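Local coordinates for protein lectin (Trichosanthes anguina, PDB 4HR6) that forms one short chain of a three-chain, nontoxic, carbohydrate-binding seed lectin homologous to type II ribosome-inactivating proteins, at residues A[14-17]-A[18-22]. Sequence-based numbering, arbitrary orientation.
Sequences KTFI and GRVRE
I17 and R21, one helical turn apart, make the main side-chain contact between 14-17 and 18-22. The methyl CG2 of I17 sits over the centre of one face of the R21 guanidinium, 3.6 Å from CZ, and the two side chains run at a slant to each other. CG2, anti to the I17 backbone N, lies beside the carbonyl carbon and is directed toward the next turn, where R21 follows, while the R21 chain stays extended from CG to NE and carries the flat group back across the preceding turn. On its way the aliphatic part brushes the backbone, with R21 CG 3.4 Å from I17 O.

A second i to i+4 pair, F16 and V20, is purely apolar and looser. The side chains point the same way, and V20 CG2 lies above one ring face near its rim, 4.2 Å from CZ.

Beneath these pairs the backbone is regular alpha-helix. G18 N, R19 N, V20 N and R21 N donate to K14 O, T15 O, F16 O and I17 O; the last bond, 3.0 Å from R21 N to I17 O, is nearly straight at 174°.

The polar ends turn outward to other partners. R21 forms a salt bridge with E124 and donates from NE to the carbonyl of S118, both in a neighbouring chain, which together would hold its guanidinium in place against I17. K14 NZ is paired with D147 of a further chain.

The contact occupies the middle of helix 10-24, between strand 2-4 and the 29-31/34-37 antiparallel pair in chain order, where I17 and V20 pack on S118 of the neighbouring chain.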
loop_
_atom_site.group_PDB
_atom_site.type_symbol
_atom_site.label_atom_id
_atom_site.label_comp_id
_atom_site.label_asym_id
_atom_site.label_seq_id
_atom_site.Cartn_x
_atom_site.Cartn_y
_atom_site.Cartn_z
ATOM N N LYS A 14 4.831 6.688 -16.391
ATOM C CA LYS A 14 5.384 6.230 -15.098
ATOM C C LYS A 14 6.665 6.935 -14.693
ATOM O O LYS A 14 6.879 7.198 -13.517
ATOM C CB LYS A 14 5.668 4.742 -15.114
ATOM C CG LYS A 14 4.431 3.885 -15.139
ATOM C CD LYS A 14 4.834 2.422 -15.083
ATOM C CE LYS A 14 3.683 1.504 -15.447
ATOM N NZ LYS A 14 4.164 0.113 -15.724
ATOM N N THR A 15 7.521 7.224 -15.667
ATOM C CA THR A 15 8.733 8.012 -15.424
ATOM C C THR A 15 8.417 9.425 -14.925
ATOM O O THR A 15 9.066 9.941 -14.022
ATOM C CB THR A 15 9.556 8.104 -16.725
ATOM O OG1 THR A 15 9.938 6.783 -17.120
ATOM C CG2 THR A 15 10.786 8.935 -16.550
ATOM N N PHE A 16 7.447 10.060 -15.565
ATOM C CA PHE A 16 6.935 11.359 -15.147
ATOM C C PHE A 16 6.384 11.330 -13.701
ATOM O O PHE A 16 6.780 12.138 -12.887
ATOM C CB PHE A 16 5.849 11.810 -16.139
ATOM C CG PHE A 16 5.041 12.973 -15.677
ATOM C CD1 PHE A 16 5.571 14.255 -15.701
ATOM C CD2 PHE A 16 3.742 12.795 -15.250
ATOM C CE1 PHE A 16 4.818 15.332 -15.298
ATOM C CE2 PHE A 16 2.975 13.869 -14.843
ATOM C CZ PHE A 16 3.518 15.141 -14.863
ATOM N N ILE A 17 5.496 10.387 -13.400
ATOM C CA ILE A 17 4.964 10.240 -12.042
ATOM C C ILE A 17 6.109 9.968 -11.073
ATOM O O ILE A 17 6.144 10.503 -9.952
ATOM C CB ILE A 17 3.917 9.125 -11.946
ATOM C CG1 ILE A 17 2.671 9.473 -12.769
ATOM C CG2 ILE A 17 3.549 8.841 -10.483
ATOM C CD1 ILE A 17 1.903 10.706 -12.319
ATOM N N GLY A 18 7.070 9.170 -11.525
ATOM C CA GLY A 18 8.257 8.886 -10.724
ATOM C C GLY A 18 9.030 10.128 -10.365
ATOM O O GLY A 18 9.471 10.275 -9.222
ATOM N N ARG A 19 9.186 11.031 -11.331
ATOM C CA ARG A 19 9.888 12.286 -11.081
ATOM C C ARG A 19 9.088 13.242 -10.148
ATOM O O ARG A 19 9.670 13.937 -9.314
ATOM C CB ARG A 19 10.284 12.978 -12.407
ATOM C CG ARG A 19 10.911 14.364 -12.212
ATOM C CD ARG A 19 12.236 14.573 -12.939
ATOM N NE ARG A 19 12.102 15.438 -14.119
ATOM C CZ ARG A 19 12.335 16.756 -14.155
ATOM N NH1 ARG A 19 12.726 17.430 -13.073
ATOM N NH2 ARG A 19 12.171 17.414 -15.302
ATOM N N VAL A 20 7.768 13.283 -10.287
ATOM C CA VAL A 20 6.957 14.104 -9.397
ATOM C C VAL A 20 7.164 13.630 -7.948
ATOM O O VAL A 20 7.464 14.443 -7.085
ATOM C CB VAL A 20 5.480 14.089 -9.791
ATOM C CG1 VAL A 20 4.602 14.701 -8.704
ATOM C CG2 VAL A 20 5.292 14.828 -11.097
ATOM N N ARG A 21 7.058 12.322 -7.722
ATOM C CA ARG A 21 7.271 11.721 -6.390
ATOM C C ARG A 21 8.638 12.023 -5.795
ATOM O O ARG A 21 8.743 12.316 -4.608
ATOM C CB ARG A 21 7.079 10.198 -6.435
ATOM C CG ARG A 21 5.644 9.790 -6.672
ATOM C CD ARG A 21 5.533 8.289 -6.760
ATOM N NE ARG A 21 4.152 7.879 -6.950
ATOM C CZ ARG A 21 3.780 6.760 -7.554
ATOM N NH1 ARG A 21 4.682 5.938 -8.095
ATOM N NH2 ARG A 21 2.502 6.478 -7.670
ATOM N N GLU A 22 9.679 11.956 -6.614
ATOM C CA GLU A 22 11.040 12.193 -6.139
ATOM C C GLU A 22 11.267 13.647 -5.752
ATOM O O GLU A 22 11.997 13.945 -4.794
ATOM C CB GLU A 22 12.044 11.784 -7.211
ATOM C CG GLU A 22 13.495 11.844 -6.772
ATOM C CD GLU A 22 14.462 11.442 -7.883
ATOM O OE1 GLU A 22 14.085 10.632 -8.768
ATOM O OE2 GLU A 22 15.609 11.948 -7.866
#